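Side-chain contact in PILI retraction protein PILT (Thermus thermophilus, PDB 5FL3), which binds ADP in a P-loop pocket and probably hydrolyses ATP to drive retraction of pili: residues 275-280 with 347-352. Numbering follows the deposited sequence.
With ADP (adenosine-5'-diphosphate), chain B.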
loop_
_atom_site.group_PDB
_atom_site.type_symbol
_atom_site.label_atom_id
_atom_site.label_comp_id
_atom_site.label_asym_id
_atom_site.label_seq_id
_atom_site.Cartn_x
_atom_site.Cartn_y
_atom_site.Cartn_z
ATOM N N SER A 275 -5.855 1.247 9.063
ATOM C CA SER A 275 -5.917 2.498 8.315
ATOM C C SER A 275 -4.688 3.333 8.604
ATOM O O SER A 275 -4.293 3.490 9.740
ATOM C CB SER A 275 -7.185 3.265 8.649
ATOM O OG SER A 275 -8.322 2.543 8.223
ATOM N N GLN A 276 -4.067 3.849 7.554
ATOM C CA GLN A 276 -2.751 4.432 7.684
ATOM C C GLN A 276 -2.682 5.842 7.134
ATOM O O GLN A 276 -3.366 6.179 6.173
ATOM C CB GLN A 276 -1.724 3.551 6.981
ATOM C CG GLN A 276 -1.581 2.199 7.636
ATOM C CD GLN A 276 -0.483 1.372 7.031
ATOM O OE1 GLN A 276 0.298 1.850 6.204
ATOM N NE2 GLN A 276 -0.413 0.129 7.434
ATOM N N ARG A 277 -1.841 6.652 7.767
ATOM C CA ARG A 277 -1.514 7.984 7.298
ATOM C C ARG A 277 -0.026 8.172 7.578
ATOM O O ARG A 277 0.448 7.762 8.623
ATOM C CB ARG A 277 -2.380 9.034 8.007
ATOM C CG ARG A 277 -2.480 10.378 7.331
ATOM C CD ARG A 277 -3.767 10.487 6.492
ATOM N NE ARG A 277 -4.929 9.777 7.059
ATOM C CZ ARG A 277 -5.738 10.245 8.018
ATOM N NH1 ARG A 277 -5.520 11.431 8.592
ATOM N NH2 ARG A 277 -6.768 9.506 8.422
ATOM N N LEU A 278 0.715 8.738 6.631
ATOM C CA LEU A 278 2.135 9.024 6.840
ATOM C C LEU A 278 2.356 10.509 7.094
ATOM O O LEU A 278 2.156 11.325 6.193
ATOM C CB LEU A 278 2.967 8.588 5.636
ATOM C CG LEU A 278 3.199 7.091 5.540
ATOM C CD1 LEU A 278 3.925 6.739 4.258
ATOM C CD2 LEU A 278 3.994 6.666 6.748
ATOM N N LEU A 279 2.765 10.855 8.315
ATOM C CA LEU A 279 2.934 12.256 8.711
ATOM C C LEU A 279 4.398 12.633 8.767
ATOM O O LEU A 279 5.244 11.788 9.101
ATOM C CB LEU A 279 2.299 12.527 10.072
ATOM C CG LEU A 279 0.822 12.175 10.262
ATOM C CD1 LEU A 279 0.273 13.003 11.403
ATOM C CD2 LEU A 279 0.021 12.411 9.016
ATOM N N PRO A 280 4.710 13.903 8.445
ATOM C CA PRO A 280 6.117 14.314 8.507
ATOM C C PRO A 280 6.630 14.175 9.932
ATOM O O PRO A 280 5.933 14.551 10.882
ATOM C CB PRO A 280 6.097 15.777 8.044
ATOM C CG PRO A 280 4.671 16.214 8.183
ATOM C CD PRO A 280 3.810 15.001 8.052
ATOM N N LEU A 347 -2.746 17.924 14.654
ATOM C CA LEU A 347 -4.103 18.482 14.643
ATOM C C LEU A 347 -4.730 18.479 13.260
ATOM O O LEU A 347 -5.944 18.343 13.129
ATOM C CB LEU A 347 -4.118 19.907 15.196
ATOM C CG LEU A 347 -4.380 20.045 16.698
ATOM C CD1 LEU A 347 -3.815 21.357 17.188
ATOM C CD2 LEU A 347 -5.870 19.943 17.014
ATOM N N SER A 348 -3.915 18.632 12.221
ATOM C CA SER A 348 -4.455 18.627 10.868
ATOM C C SER A 348 -4.825 17.201 10.447
ATOM O O SER A 348 -5.705 17.000 9.600
ATOM C CB SER A 348 -3.460 19.236 9.882
ATOM O OG SER A 348 -2.389 18.344 9.635
ATOM N N ALA A 349 -4.161 16.222 11.063
ATOM C CA ALA A 349 -4.393 14.805 10.781
ATOM C C ALA A 349 -5.563 14.220 11.572
ATOM O O ALA A 349 -6.134 13.207 11.171
ATOM C CB ALA A 349 -3.135 14.001 11.067
ATOM N N ALA A 350 -5.910 14.857 12.689
ATOM C CA ALA A 350 -6.863 14.290 13.642
ATOM C C ALA A 350 -8.270 14.115 13.060
ATOM O O ALA A 350 -8.792 15.015 12.402
ATOM C CB ALA A 350 -6.916 15.153 14.892
ATOM N N THR A 351 -8.865 12.946 13.311
ATOM C CA THR A 351 -10.222 12.625 12.859
ATOM C C THR A 351 -11.214 13.701 13.297
ATOM O O THR A 351 -12.048 14.155 12.509
ATOM C CB THR A 351 -10.680 11.249 13.389
ATOM O OG1 THR A 351 -9.935 10.212 12.736
ATOM C CG2 THR A 351 -12.170 11.028 13.134
ATOM N N SER A 352 -11.123 14.106 14.556
ATOM C CA SER A 352 -11.759 15.346 14.983
ATOM C C SER A 352 -10.780 16.120 15.862
ATOM O O SER A 352 -10.517 15.727 17.003
ATOM C CB SER A 352 -13.071 15.079 15.727
ATOM O OG SER A 352 -12.888 15.182 17.123
HETATM P PB ADP B . 0.759 3.287 -0.798
HETATM O O1B ADP B . 0.769 4.192 -2.021
HETATM O O2B ADP B . -0.285 3.659 0.234
HETATM O O3B ADP B . 0.785 1.808 -1.109
HETATM P PA ADP B . 3.610 2.934 -0.317
HETATM O O1A ADP B . 3.854 2.967 -1.817
HETATM O O2A ADP B . 3.858 1.665 0.491
HETATM O O3A ADP B . 2.146 3.570 -0.023
HETATM O "O5'" ADP B . 4.508 4.075 0.381
HETATM C "C5'" ADP B . 4.852 5.308 -0.255
HETATM C "C4'" ADP B . 6.195 5.749 0.333
HETATM O "O4'" ADP B . 6.118 5.784 1.762
HETATM C "C3'" ADP B . 7.331 4.805 -0.038
HETATM O "O3'" ADP B . 8.381 5.622 -0.556
HETATM C "C2'" ADP B . 7.732 4.115 1.263
HETATM O "O2'" ADP B . 9.149 3.986 1.416
HETATM C "C1'" ADP B . 7.177 5.016 2.358
HETATM N N9 ADP B . 6.654 4.249 3.528
HETATM C C8 ADP B . 5.890 3.136 3.466
HETATM N N7 ADP B . 5.562 2.674 4.702
HETATM C C5 ADP B . 6.135 3.508 5.598
HETATM C C6 ADP B . 6.194 3.604 7.077
HETATM N N6 ADP B . 5.551 2.691 7.837
HETATM N N1 ADP B . 6.902 4.642 7.622
HETATM C C2 ADP B . 7.536 5.558 6.859
HETATM N N3 ADP B . 7.521 5.533 5.510
HETATM C C4 ADP B . 6.855 4.550 4.828
#
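Arg277 and Leu279 of strand 270-280 both reach Ala349 of segment 347-352. The strand belongs to the mixed sheet of the P-loop NTPase core, so the contact joins that sheet to the C-terminal helices. Arg277 leaves the strand with CB directed toward segment 347-352. CG stands anti to the backbone N (chi1 -161°), and bends at chi2 and chi3 then carry CD and NE round and swing the guanidinium across to Ala349. Of the Arg277 side-chain atoms, NH1 alone comes within 4.2 Å of the other segment. Arg277 NH1 donates a hydrogen bond to Ala349 O at 3.2 Å. The oxygen lies at the guanidinium edge, near its plane. NH1 sits in the carbonyl plane on a lone pair, but the N-H...O angle of 140° shows a bent bond. NH2 makes a weak hydrogen bond to Leu241 O. Phe328 of helix 328-337 also touches the arginine. A leucine in place of Arg277 would probably leave Ala349 O without this donor and remove the polar tie between the two segments.

Two residues along, Leu279 points the same way and adds an apolar contact. Leu332 packs on it from helix 328-337. Leu278, between them, serves the other face of the strand: its CD1 is 3.5 Å from ADP O4', and its CD2 is 3.6 Å from N1 of the ADP adenine. Ala349 CB meets both methyls of Leu279, CD1 at 3.6 Å and CD2 at 4.1 Å.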